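Local coordinates for protein serine-threonine phosphatase 2C (Toxoplasma gondii, PDB 2I44) that probably removes phosphate from phosphoserine and phosphothreonine residues of proteins as a metal-dependent phosphatase, and binds two calcium ions in this crystal, at residues Glu100-Leu105 / Lys147-Val152; Ser82-Glu87 / Leu109-Asp114; Gln36-Thr41 / Asn312-Thr317; Gly57-Thr62 / Ser138-Ala143; His258-Leu263 / Gln276-Ala281. All blocks are in the same frame, centred on the assembly; numbering follows the deposited sequence.

How the interactions relate
The five contacts sample successive layers of one alpha-beta-beta-alpha sandwich. Interactions 1 and 2, centres about 12 Å apart, share helix 98-130 on one outer side. Interaction 4 pairs two strands of the sheet that helix packs on and holds both calcium ions. Interaction 3, about 8 Å from it between centres, joins that sheet to the second, and water 1 belongs to both contacts. Interaction 5 packs a helix on the second sheet's far side, about 28 Å from interaction 2 between centres. Along the chain, the segments of interactions 1 and 2 alternate, interaction 5 follows interaction 4, and interaction 3 spans them all, bringing early strand 38-43 and last strand 313-320 together beside the metal site.

Interaction 1 of 5, residues Glu100-Leu105 / Lys147-Val152; sequences EVDEKL and KGFVAV
In the alpha-beta-beta-alpha sandwich of the PP2C fold, helix 98-130 packs over the sheet that contains strand 149-155, and here V101, D102 and L105 of its first turns meet K147 and F149 where that strand begins. F149 fills the middle of the contact. Its CG lies beside the backbone N (chi1 -73°), which sends the ring to the helix between D102 and L105. The far end of the ring reaches the backbone, with CZ 3.7 Å from D102 O, while CE2 comes 3.9 Å from D102 CG; the carboxylate and the ring are turned 74° against each other. On the L105 side the branch CD2 touches F149 CD2 at 3.6 Å and also reaches K147 CB at 4.0 Å. V251 and R253 of the neighbouring strand, and L109 farther along the same helix, also pack on the ring. K147 leaves the turn before the strand as a fully extended chain, crossing V101 and D102 at about a right angle. Its ammonium group is near the D102 carboxylate, but at 4.0 Å from NZ to OD1 the two charges attract beyond salt-bridge range. D102 OD2 has a second, weak and long ion pair with R253. The outer part of the lysine chain lies against V101, with K147 NZ 3.3 Å from V101 CG1.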
# COMPACT_ATOMS: atom_id res chain seq x y z
N GLU A 100 -9.64 -15.79 23.66
CA GLU A 100 -8.34 -16.32 23.28
C GLU A 100 -7.99 -15.97 21.83
O GLU A 100 -6.85 -15.63 21.52
CB GLU A 100 -8.33 -17.83 23.47
CG GLU A 100 -6.97 -18.39 23.84
CD GLU A 100 -7.05 -19.86 24.22
OE1 GLU A 100 -7.88 -20.20 25.09
OE2 GLU A 100 -6.27 -20.67 23.65
N VAL A 101 -8.98 -16.06 20.95
CA VAL A 101 -8.77 -15.73 19.55
C VAL A 101 -8.31 -14.28 19.49
O VAL A 101 -7.18 -13.99 19.11
CB VAL A 101 -10.08 -15.86 18.74
CG1 VAL A 101 -9.88 -15.29 17.34
CG2 VAL A 101 -10.50 -17.31 18.66
N ASP A 102 -9.20 -13.39 19.91
CA ASP A 102 -8.91 -11.96 19.91
C ASP A 102 -7.60 -11.60 20.58
O ASP A 102 -7.07 -10.51 20.38
CB ASP A 102 -10.06 -11.21 20.59
CG ASP A 102 -11.27 -11.09 19.70
OD1 ASP A 102 -11.52 -12.02 18.91
OD2 ASP A 102 -11.98 -10.06 19.80
N GLU A 103 -7.05 -12.52 21.36
CA GLU A 103 -5.80 -12.25 22.04
C GLU A 103 -4.59 -12.73 21.23
O GLU A 103 -3.52 -12.14 21.31
CB GLU A 103 -5.79 -12.91 23.41
CG GLU A 103 -4.50 -12.72 24.18
CD GLU A 103 -4.65 -13.05 25.65
OE1 GLU A 103 -5.17 -14.15 25.97
OE2 GLU A 103 -4.26 -12.21 26.49
N LYS A 104 -4.78 -13.79 20.45
CA LYS A 104 -3.68 -14.34 19.67
C LYS A 104 -3.72 -13.95 18.19
O LYS A 104 -2.69 -13.88 17.53
CB LYS A 104 -3.67 -15.86 19.80
CG LYS A 104 -3.68 -16.33 21.26
CD LYS A 104 -3.69 -17.85 21.39
CE LYS A 104 -2.35 -18.45 21.02
NZ LYS A 104 -2.36 -19.94 21.11
N LEU A 105 -4.92 -13.68 17.69
CA LEU A 105 -5.12 -13.33 16.28
C LEU A 105 -4.26 -12.16 15.79
O LEU A 105 -3.72 -12.23 14.69
CB LEU A 105 -6.61 -13.03 16.03
CG LEU A 105 -7.07 -12.89 14.57
CD1 LEU A 105 -6.70 -14.14 13.78
CD2 LEU A 105 -8.57 -12.68 14.52
N LYS A 147 -11.96 -11.11 11.04
CA LYS A 147 -12.71 -11.17 12.29
C LYS A 147 -12.55 -9.92 13.16
O LYS A 147 -12.08 -9.99 14.30
CB LYS A 147 -12.29 -12.40 13.10
CG LYS A 147 -13.26 -12.76 14.23
CD LYS A 147 -12.72 -13.90 15.09
CE LYS A 147 -13.70 -14.25 16.21
NZ LYS A 147 -13.15 -15.27 17.16
N GLY A 148 -12.93 -8.77 12.62
CA GLY A 148 -12.85 -7.53 13.39
C GLY A 148 -11.49 -6.87 13.51
O GLY A 148 -11.37 -5.83 14.15
N PHE A 149 -10.47 -7.46 12.91
CA PHE A 149 -9.13 -6.89 12.97
C PHE A 149 -8.64 -6.52 11.58
O PHE A 149 -8.94 -7.20 10.60
CB PHE A 149 -8.14 -7.88 13.58
CG PHE A 149 -8.31 -8.07 15.06
CD1 PHE A 149 -7.90 -7.07 15.95
CD2 PHE A 149 -8.88 -9.23 15.57
CE1 PHE A 149 -8.08 -7.23 17.33
CE2 PHE A 149 -9.06 -9.40 16.94
CZ PHE A 149 -8.66 -8.40 17.82
N VAL A 150 -7.88 -5.43 11.50
CA VAL A 150 -7.31 -5.00 10.24
C VAL A 150 -5.81 -4.91 10.44
O VAL A 150 -5.32 -4.12 11.25
CB VAL A 150 -7.84 -3.63 9.79
CG1 VAL A 150 -7.14 -3.20 8.51
CG2 VAL A 150 -9.33 -3.73 9.55
N ALA A 151 -5.09 -5.77 9.72
CA ALA A 151 -3.64 -5.80 9.78
C ALA A 151 -3.11 -4.92 8.66
O ALA A 151 -3.13 -5.31 7.49
CB ALA A 151 -3.14 -7.23 9.61
N VAL A 152 -2.64 -3.73 9.02
CA VAL A 152 -2.10 -2.79 8.05
C VAL A 152 -0.60 -3.00 7.85
O VAL A 152 0.17 -3.11 8.81
CB VAL A 152 -2.33 -1.32 8.50
CG1 VAL A 152 -1.67 -0.37 7.52
CG2 VAL A 152 -3.81 -1.02 8.58

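Interaction 2 of 5, residues Ser82-Glu87 / Leu109-Asp114; sequences SPAWQE and LDQAVD
In one outer layer of the PP2C sandwich, segments 83-87 and 109-114 of helices 83-92 and 98-130 run nearly antiparallel (149°), their axes 8.2 Å apart, with A84 and A112 at their closest point. The tight part rests on these two small residues: their CA atoms come within 5.0 Å, and A84 CB touches A112 CA at 3.8 Å, so the backbones approach with little but methyl groups between them. Next to this pair, W85 has CG anti to its own N (chi1 -176°), which carries the indole toward the second helix. There the ring meets A112 CB at its edge, near its plane, with CE3 4.1 Å away. Its CZ3 reaches L109 CD2 at 3.8 Å. L79 and I80 of helix 66-80 and V144 of the sheet this layer packs on also touch the indole, making this the buried flank. The looser, solvent side belongs to Q111. This exposed residue lends just the aliphatic CG, 3.8 Å from A84 CB, before its chain bends at chi2 and its amide NE2 bonds to D115. S82, the buried N-cap of helix 83-92, is tied to the same aspartate, since its OG is hydrogen-bonded to D115 OD2. That hydroxyl lies 3.9 Å from A112 CA and accepts a hydrogen bond from W85 N at 3.3 Å, the N-H...O angle being 142°.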
# COMPACT_ATOMS: atom_id res chain seq x y z
N SER A 82 1.36 -18.65 3.71
CA SER A 82 2.10 -18.45 4.95
C SER A 82 1.70 -19.42 6.06
O SER A 82 0.53 -19.55 6.40
CB SER A 82 1.89 -17.03 5.45
OG SER A 82 2.33 -16.88 6.79
N PRO A 83 2.69 -20.12 6.65
CA PRO A 83 2.37 -21.06 7.72
C PRO A 83 1.65 -20.27 8.81
O PRO A 83 0.82 -20.80 9.54
CB PRO A 83 3.74 -21.55 8.16
CG PRO A 83 4.51 -21.56 6.86
CD PRO A 83 4.11 -20.21 6.27
N ALA A 84 1.99 -18.99 8.90
CA ALA A 84 1.39 -18.09 9.87
C ALA A 84 -0.08 -17.91 9.55
O ALA A 84 -0.92 -17.79 10.45
CB ALA A 84 2.11 -16.74 9.84
N TRP A 85 -0.40 -17.88 8.26
CA TRP A 85 -1.78 -17.73 7.84
C TRP A 85 -2.54 -19.04 8.02
O TRP A 85 -3.74 -19.03 8.28
CB TRP A 85 -1.86 -17.27 6.38
CG TRP A 85 -3.27 -17.00 5.94
CD1 TRP A 85 -4.05 -17.81 5.18
CD2 TRP A 85 -4.08 -15.87 6.29
NE1 TRP A 85 -5.30 -17.26 5.02
CE2 TRP A 85 -5.34 -16.07 5.69
CE3 TRP A 85 -3.86 -14.71 7.05
CZ2 TRP A 85 -6.38 -15.14 5.82
CZ3 TRP A 85 -4.90 -13.79 7.18
CH2 TRP A 85 -6.14 -14.02 6.56
N GLN A 86 -1.84 -20.16 7.87
CA GLN A 86 -2.47 -21.46 8.05
C GLN A 86 -2.96 -21.52 9.49
O GLN A 86 -4.03 -22.05 9.77
CB GLN A 86 -1.47 -22.58 7.79
CG GLN A 86 -0.75 -22.46 6.45
CD GLN A 86 0.28 -23.55 6.22
OE1 GLN A 86 0.66 -24.27 7.15
NE2 GLN A 86 0.75 -23.68 4.98
N GLU A 87 -2.16 -20.96 10.40
CA GLU A 87 -2.53 -20.95 11.81
C GLU A 87 -3.69 -19.98 12.02
O GLU A 87 -4.46 -20.13 12.96
CB GLU A 87 -1.35 -20.54 12.69
CG GLU A 87 -0.06 -21.28 12.37
CD GLU A 87 0.91 -21.33 13.54
OE1 GLU A 87 0.92 -20.39 14.37
OE2 GLU A 87 1.67 -22.32 13.62
N LEU A 109 -1.70 -12.37 12.64
CA LEU A 109 -1.93 -11.54 11.46
C LEU A 109 -0.69 -10.72 11.14
O LEU A 109 -0.32 -10.57 9.98
CB LEU A 109 -3.12 -10.61 11.69
CG LEU A 109 -4.51 -11.25 11.81
CD1 LEU A 109 -5.55 -10.17 12.10
CD2 LEU A 109 -4.84 -11.97 10.51
N ASP A 110 -0.05 -10.19 12.18
CA ASP A 110 1.16 -9.40 12.01
C ASP A 110 2.20 -10.24 11.30
O ASP A 110 2.74 -9.86 10.25
CB ASP A 110 1.69 -8.95 13.39
CG ASP A 110 3.05 -8.26 13.31
OD1 ASP A 110 4.03 -8.92 12.92
OD2 ASP A 110 3.14 -7.06 13.66
N GLN A 111 2.48 -11.41 11.86
CA GLN A 111 3.46 -12.33 11.30
C GLN A 111 3.14 -12.75 9.86
O GLN A 111 4.04 -12.86 9.03
CB GLN A 111 3.58 -13.57 12.19
CG GLN A 111 4.62 -14.57 11.72
CD GLN A 111 6.02 -14.00 11.75
OE1 GLN A 111 6.49 -13.53 12.79
NE2 GLN A 111 6.70 -14.02 10.60
N ALA A 112 1.87 -12.99 9.57
CA ALA A 112 1.48 -13.40 8.23
C ALA A 112 1.73 -12.29 7.21
O ALA A 112 2.18 -12.54 6.10
CB ALA A 112 0.00 -13.80 8.21
N VAL A 113 1.41 -11.05 7.59
CA VAL A 113 1.62 -9.92 6.69
C VAL A 113 3.11 -9.76 6.46
O VAL A 113 3.56 -9.48 5.36
CB VAL A 113 1.01 -8.63 7.28
CG1 VAL A 113 1.39 -7.42 6.44
CG2 VAL A 113 -0.51 -8.76 7.33
N ASP A 114 3.89 -9.95 7.52
CA ASP A 114 5.33 -9.83 7.41
C ASP A 114 5.85 -10.87 6.41
O ASP A 114 6.68 -10.56 5.55
CB ASP A 114 6.00 -10.04 8.77
CG ASP A 114 7.42 -9.51 8.80
OD1 ASP A 114 7.58 -8.28 8.80
OD2 ASP A 114 8.37 -10.32 8.79

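Interaction 3 of 5, residues Gln36-Thr41 / Asn312-Thr317; sequences QEDRFT and NITAMT
D38 and T314 face each other with their polar groups set alike: in both, the first torsion places the key atom anti to the carbonyl carbon, CG of D38 at chi1 -90° and OG1 of T314 at -67°. The side chains run alongside each other, pointing oppositely, and the threonine hydroxyl donates to D38 OD2 at 2.9 Å, using the anti lone pair of that oxygen. OD2 is also hydrogen-bonded to T265, and T314 OG1 to T28. The other carboxylate oxygen, OD1, accepts from water 1 at 3.0 Å. This water donates as well to N312 O (2.9 Å), closing a second link between the segments. N312 packs its CB against D38 CG at 3.7 Å. Q36 bends at chi2, and its OE1 takes the N-H of D38 at 3.0 Å, while R39 NH1 donates to both Q36 O and D38 O from above their carbonyl planes; the loop before the strand is thereby tied down. Farther along, the contact turns apolar. T314 CG2 lies 3.9 Å from F40 CD2, and the terminal CE of selenomethionine M316 rests 4.0 Å from F40 CB and beside T41 O. Strands 38-43 and 313-320 belong to the two different sheets of the PP2C beta sandwich; their segments 38-41 and 313-317 run nearly parallel (15°), so these side chains fill the space between sheets. Because water 1 is also a ligand of one calcium ion, D38 acts in the second shell, its two oxygens fixed by hydroxyls and by metal-bound water.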
# COMPACT_ATOMS: atom_id res chain seq x y z
N GLN A 36 0.59 4.57 -16.86
CA GLN A 36 -0.26 4.32 -15.70
C GLN A 36 0.50 3.24 -14.93
O GLN A 36 0.48 2.07 -15.31
CB GLN A 36 -1.63 3.80 -16.12
CG GLN A 36 -2.52 3.32 -14.97
CD GLN A 36 -2.62 4.32 -13.82
OE1 GLN A 36 -1.67 4.51 -13.07
NE2 GLN A 36 -3.78 4.96 -13.69
N GLU A 37 1.18 3.65 -13.86
CA GLU A 37 1.97 2.71 -13.08
C GLU A 37 1.39 2.35 -11.72
O GLU A 37 2.05 1.68 -10.92
CB GLU A 37 3.40 3.24 -12.95
CG GLU A 37 3.94 3.75 -14.29
CD GLU A 37 5.44 3.93 -14.31
OE1 GLU A 37 6.01 4.44 -13.32
OE2 GLU A 37 6.06 3.57 -15.35
N ASP A 38 0.17 2.79 -11.47
CA ASP A 38 -0.52 2.47 -10.22
C ASP A 38 -1.24 1.15 -10.46
O ASP A 38 -1.75 0.89 -11.56
CB ASP A 38 -1.58 3.53 -9.89
CG ASP A 38 -1.05 4.68 -9.05
OD1 ASP A 38 0.19 4.78 -8.86
OD2 ASP A 38 -1.88 5.49 -8.60
N ARG A 39 -1.29 0.31 -9.43
CA ARG A 39 -1.98 -0.97 -9.51
C ARG A 39 -2.71 -1.21 -8.18
O ARG A 39 -2.49 -0.48 -7.21
CB ARG A 39 -0.99 -2.10 -9.79
CG ARG A 39 -0.39 -2.06 -11.20
CD ARG A 39 -1.47 -2.30 -12.27
NE ARG A 39 -0.90 -2.41 -13.61
CZ ARG A 39 -0.45 -1.39 -14.34
NH1 ARG A 39 -0.50 -0.15 -13.87
NH2 ARG A 39 0.06 -1.61 -15.54
N PHE A 40 -3.58 -2.21 -8.14
CA PHE A 40 -4.32 -2.49 -6.92
C PHE A 40 -4.91 -3.89 -6.92
O PHE A 40 -5.05 -4.52 -7.97
CB PHE A 40 -5.42 -1.44 -6.73
CG PHE A 40 -6.35 -1.32 -7.90
CD1 PHE A 40 -7.34 -2.27 -8.12
CD2 PHE A 40 -6.25 -0.25 -8.78
CE1 PHE A 40 -8.22 -2.15 -9.19
CE2 PHE A 40 -7.13 -0.12 -9.86
CZ PHE A 40 -8.11 -1.08 -10.06
N THR A 41 -5.27 -4.35 -5.74
CA THR A 41 -5.81 -5.69 -5.58
C THR A 41 -6.83 -5.70 -4.45
O THR A 41 -6.59 -5.15 -3.39
CB THR A 41 -4.67 -6.68 -5.25
OG1 THR A 41 -3.75 -6.73 -6.36
CG2 THR A 41 -5.22 -8.08 -4.97
N ASN A 312 -0.23 9.81 -11.36
CA ASN A 312 -1.23 8.74 -11.46
C ASN A 312 -1.94 8.86 -10.11
O ASN A 312 -1.30 9.17 -9.10
CB ASN A 312 -0.59 7.34 -11.53
CG ASN A 312 0.12 7.06 -12.84
OD1 ASN A 312 -0.19 7.63 -13.88
ND2 ASN A 312 1.08 6.14 -12.78
N ILE A 313 -3.25 8.63 -10.09
CA ILE A 313 -4.01 8.72 -8.85
C ILE A 313 -4.90 7.49 -8.72
O ILE A 313 -5.64 7.14 -9.64
CB ILE A 313 -4.93 9.96 -8.82
CG1 ILE A 313 -4.14 11.21 -9.21
CG2 ILE A 313 -5.50 10.14 -7.41
CD1 ILE A 313 -4.99 12.47 -9.34
N THR A 314 -4.82 6.84 -7.57
CA THR A 314 -5.62 5.66 -7.30
C THR A 314 -6.16 5.73 -5.88
O THR A 314 -5.42 6.02 -4.93
CB THR A 314 -4.79 4.37 -7.45
OG1 THR A 314 -4.42 4.21 -8.83
CG2 THR A 314 -5.57 3.15 -7.00
N ALA A 315 -7.45 5.47 -5.74
CA ALA A 315 -8.09 5.50 -4.44
C ALA A 315 -9.01 4.29 -4.28
O ALA A 315 -9.74 3.93 -5.20
CB ALA A 315 -8.89 6.79 -4.27
N MSE A 316 -8.94 3.66 -3.12
CA MSE A 316 -9.76 2.51 -2.80
C MSE A 316 -10.43 2.87 -1.48
O MSE A 316 -9.74 3.10 -0.49
CB MSE A 316 -8.89 1.25 -2.63
CG MSE A 316 -9.65 -0.04 -2.34
SE MSE A 316 -8.49 -1.59 -2.07
CE MSE A 316 -8.17 -2.03 -3.92
N THR A 317 -11.75 2.96 -1.48
CA THR A 317 -12.50 3.31 -0.28
C THR A 317 -13.23 2.11 0.31
O THR A 317 -13.87 1.35 -0.41
CB THR A 317 -13.54 4.42 -0.58
OG1 THR A 317 -14.31 4.08 -1.74
CG2 THR A 317 -12.84 5.75 -0.82
O HOH W 1 0.73 7.52 -7.86

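Interaction 4 of 5, residues Gly57-Thr62 / Ser138-Ala143. With CA (calcium ion), chain E; CA (calcium ion), chain D.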
# COMPACT_ATOMS: atom_id res chain seq x y z
N GLY A 57 -5.24 -3.88 -1.27
CA GLY A 57 -3.89 -3.45 -1.62
C GLY A 57 -3.83 -2.48 -2.78
O GLY A 57 -4.55 -2.63 -3.77
N VAL A 58 -2.98 -1.47 -2.65
CA VAL A 58 -2.79 -0.47 -3.69
C VAL A 58 -1.28 -0.36 -3.88
O VAL A 58 -0.52 -0.36 -2.91
CB VAL A 58 -3.38 0.89 -3.28
CG1 VAL A 58 -3.03 1.96 -4.31
CG2 VAL A 58 -4.89 0.78 -3.14
N PHE A 59 -0.84 -0.24 -5.13
CA PHE A 59 0.60 -0.20 -5.41
C PHE A 59 1.03 0.91 -6.36
O PHE A 59 0.57 0.97 -7.50
CB PHE A 59 1.03 -1.56 -5.97
CG PHE A 59 0.45 -2.73 -5.23
CD1 PHE A 59 1.03 -3.17 -4.04
CD2 PHE A 59 -0.70 -3.36 -5.69
CE1 PHE A 59 0.47 -4.22 -3.32
CE2 PHE A 59 -1.27 -4.41 -4.98
CZ PHE A 59 -0.68 -4.85 -3.80
N ASP A 60 1.93 1.77 -5.89
CA ASP A 60 2.44 2.86 -6.73
C ASP A 60 3.77 2.45 -7.36
O ASP A 60 4.82 2.48 -6.71
CB ASP A 60 2.64 4.14 -5.90
CG ASP A 60 2.99 5.37 -6.75
OD1 ASP A 60 3.26 5.21 -7.96
OD2 ASP A 60 3.01 6.49 -6.19
N GLY A 61 3.72 2.06 -8.63
CA GLY A 61 4.94 1.65 -9.30
C GLY A 61 5.74 2.83 -9.82
O GLY A 61 5.21 3.94 -9.96
N THR A 62 7.02 2.60 -10.07
CA THR A 62 7.90 3.63 -10.60
C THR A 62 9.00 2.94 -11.42
O THR A 62 9.42 1.83 -11.10
CB THR A 62 8.53 4.48 -9.47
OG1 THR A 62 9.42 5.45 -10.04
CG2 THR A 62 9.30 3.60 -8.52
N SER A 138 8.01 -0.55 -6.58
CA SER A 138 6.64 -0.19 -6.25
C SER A 138 6.46 -0.02 -4.74
O SER A 138 7.07 -0.73 -3.93
CB SER A 138 5.66 -1.27 -6.76
OG SER A 138 4.31 -0.95 -6.44
N THR A 139 5.63 0.94 -4.37
CA THR A 139 5.32 1.14 -2.96
C THR A 139 4.21 0.14 -2.71
O THR A 139 3.75 -0.55 -3.63
CB THR A 139 4.71 2.50 -2.67
OG1 THR A 139 3.42 2.55 -3.31
CG2 THR A 139 5.58 3.63 -3.17
N SER A 140 3.75 0.09 -1.47
CA SER A 140 2.66 -0.78 -1.10
C SER A 140 2.00 -0.37 0.20
O SER A 140 2.66 0.00 1.16
CB SER A 140 3.15 -2.23 -0.99
OG SER A 140 2.16 -3.06 -0.42
N VAL A 141 0.67 -0.41 0.19
CA VAL A 141 -0.14 -0.17 1.38
C VAL A 141 -1.13 -1.31 1.28
O VAL A 141 -1.85 -1.42 0.28
CB VAL A 141 -0.93 1.16 1.38
CG1 VAL A 141 -0.03 2.30 1.74
CG2 VAL A 141 -1.62 1.36 0.05
N THR A 142 -1.16 -2.17 2.29
CA THR A 142 -2.09 -3.29 2.29
C THR A 142 -2.86 -3.33 3.59
O THR A 142 -2.43 -2.80 4.60
CB THR A 142 -1.35 -4.63 2.10
OG1 THR A 142 -0.40 -4.81 3.16
CG2 THR A 142 -0.65 -4.68 0.75
N ALA A 143 -4.03 -3.97 3.54
CA ALA A 143 -4.87 -4.10 4.72
C ALA A 143 -5.52 -5.48 4.69
O ALA A 143 -6.12 -5.87 3.69
CB ALA A 143 -5.95 -3.02 4.73
CA CA E . 4.36 5.96 -9.72
CA CA D . 2.89 8.29 -7.51
O HOH W 1 0.73 7.52 -7.86
O HOH W 2 3.53 7.86 -9.46
O HOH W 3 4.64 8.61 -6.77
O HOH W 4 6.06 6.82 -8.40
O HOH W 5 4.99 6.22 -11.89
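The two-metal centre of this PP2C fold sits at the end of an antiparallel strand pair, where D60 and G61 of strand 53-62 lie opposite T139 and S138 of strand 137-146. The D60 carboxylate bridges the ions: OD1 binds the calcium ion of chain E and OD2 that of chain D, each at 2.2 Å. G61 O is a further ligand of the chain E ion, water 2 lies between the two metals, and D266 and D311 complete the protein ligands of the chain D ion. Across the strands D60 is gripped through its backbone. T139 N donates to D60 O at 2.9 Å, and D60 N donates to T139 OG1 at 3.1 Å, where a hydroxyl set between its own N and C (chi1 65°) replaces a backbone carbonyl; it is also bonded to S158. S138 OG in turn donates to T139 O on a lone pair in the carbonyl plane. The same carbonyl oxygen lies in the plane of the F59 ring, at its edge, 3.8 Å from CD1. Farther from the metals, V58 and V141 form an antiparallel hydrogen-bonded pair, V58 N to V141 O measuring 3.1 Å and the return bond being weak. Strand 38-43 flanks strand 53-62 on its other side, helix 66-80 packs V71 and K72 on F59, and V58 turns to L263 of the second sheet.

Interaction 5 of 5, residues His258-Leu263 / Gln276-Ala281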
# COMPACT_ATOMS: atom_id res chain seq x y z
N HIS A 258 -15.59 2.90 13.78
CA HIS A 258 -14.79 2.93 12.56
C HIS A 258 -15.72 3.04 11.35
O HIS A 258 -16.56 2.17 11.11
CB HIS A 258 -13.90 1.69 12.49
CG HIS A 258 -12.69 1.79 13.37
ND1 HIS A 258 -11.43 2.06 12.87
CD2 HIS A 258 -12.56 1.74 14.71
CE1 HIS A 258 -10.58 2.19 13.88
NE2 HIS A 258 -11.24 1.99 15.00
N ARG A 259 -15.57 4.13 10.60
CA ARG A 259 -16.43 4.40 9.46
C ARG A 259 -15.84 4.15 8.08
O ARG A 259 -16.52 3.59 7.21
CB ARG A 259 -16.90 5.86 9.52
CG ARG A 259 -17.73 6.20 10.73
CD ARG A 259 -19.20 5.87 10.50
NE ARG A 259 -19.98 6.07 11.72
CZ ARG A 259 -19.96 5.24 12.77
NH1 ARG A 259 -19.20 4.15 12.75
NH2 ARG A 259 -20.70 5.52 13.84
N VAL A 260 -14.60 4.55 7.86
CA VAL A 260 -14.03 4.37 6.54
C VAL A 260 -12.51 4.28 6.52
O VAL A 260 -11.82 4.92 7.31
CB VAL A 260 -14.50 5.51 5.61
CG1 VAL A 260 -14.12 6.86 6.22
CG2 VAL A 260 -13.91 5.35 4.23
N MSE A 261 -12.01 3.46 5.61
CA MSE A 261 -10.58 3.29 5.43
C MSE A 261 -10.31 3.64 3.98
O MSE A 261 -11.09 3.27 3.09
CB MSE A 261 -10.18 1.83 5.72
CG MSE A 261 -8.70 1.52 5.51
SE MSE A 261 -8.25 -0.29 6.05
CE MSE A 261 -7.26 0.12 7.66
N ILE A 262 -9.24 4.38 3.73
CA ILE A 262 -8.90 4.79 2.38
C ILE A 262 -7.46 4.43 2.04
O ILE A 262 -6.52 4.91 2.68
CB ILE A 262 -9.06 6.33 2.19
CG1 ILE A 262 -10.51 6.74 2.49
CG2 ILE A 262 -8.67 6.73 0.77
CD1 ILE A 262 -10.74 8.24 2.42
N LEU A 263 -7.29 3.56 1.05
CA LEU A 263 -5.96 3.18 0.61
C LEU A 263 -5.74 3.97 -0.67
O LEU A 263 -6.58 3.95 -1.57
CB LEU A 263 -5.87 1.68 0.33
CG LEU A 263 -6.09 0.71 1.51
CD1 LEU A 263 -7.58 0.48 1.72
CD2 LEU A 263 -5.40 -0.62 1.23
N GLN A 276 -9.32 15.69 4.75
CA GLN A 276 -9.97 16.09 3.50
C GLN A 276 -10.46 14.89 2.71
O GLN A 276 -11.56 14.90 2.15
CB GLN A 276 -9.01 16.91 2.63
CG GLN A 276 -8.68 18.29 3.18
CD GLN A 276 -7.71 19.04 2.29
OE1 GLN A 276 -6.61 18.56 2.03
NE2 GLN A 276 -8.10 20.22 1.83
N ALA A 277 -9.65 13.84 2.66
CA ALA A 277 -10.03 12.65 1.92
C ALA A 277 -11.25 11.98 2.56
O ALA A 277 -12.21 11.63 1.87
CB ALA A 277 -8.86 11.66 1.86
N VAL A 278 -11.22 11.81 3.87
CA VAL A 278 -12.33 11.18 4.56
C VAL A 278 -13.62 11.96 4.35
O VAL A 278 -14.67 11.39 4.06
CB VAL A 278 -12.04 11.05 6.07
CG1 VAL A 278 -13.28 10.58 6.80
CG2 VAL A 278 -10.90 10.07 6.28
N GLU A 279 -13.55 13.28 4.50
CA GLU A 279 -14.71 14.14 4.31
C GLU A 279 -15.31 13.96 2.92
O GLU A 279 -16.51 13.73 2.78
CB GLU A 279 -14.32 15.61 4.52
CG GLU A 279 -15.43 16.58 4.13
CD GLU A 279 -15.11 18.02 4.53
OE1 GLU A 279 -15.24 18.35 5.72
OE2 GLU A 279 -14.72 18.80 3.64
N ILE A 280 -14.46 14.06 1.89
CA ILE A 280 -14.90 13.90 0.51
C ILE A 280 -15.54 12.53 0.31
O ILE A 280 -16.61 12.42 -0.30
CB ILE A 280 -13.72 14.05 -0.47
CG1 ILE A 280 -13.18 15.49 -0.42
CG2 ILE A 280 -14.17 13.72 -1.90
CD1 ILE A 280 -11.97 15.71 -1.29
N ALA A 281 -14.89 11.49 0.82
CA ALA A 281 -15.39 10.13 0.71
C ALA A 281 -16.69 9.94 1.49
O ALA A 281 -17.62 9.31 1.01
CB ALA A 281 -14.33 9.14 1.21
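I262 CD1 lies over one face of the peptide unit joining A277 to V278, 3.8 Å from A277 C and 3.7 Å from A277 O. A277 O is at the same time the acceptor of the helical hydrogen bond from A281 N. The same methyl fits between the side chains on this face of the helix, touching A277 CB and A281 CB, each at 3.9 Å. It can reach so far because CG1 points away from the carbonyl carbon (chi1 -59°) and the chain then runs out extended, chi2 176°. Helix 274-286 belongs to the outer helical layer of the PP2C alpha-beta-beta-alpha sandwich; its segment 276-281 crosses strand segment 258-263 at 118°, the axes 9.4 Å apart. L295 of helix 291-305 packs on both I262 and A277, joining a second helix to the same apolar patch. Two residues earlier on the strand, V260 forms a classic beta bulge with R259 opposite G163. Its CG1, placed between its own N and carbonyl carbon, meets V278 CG1 at 3.9 Å, the two valine side chains passing alongside each other and heading opposite ways.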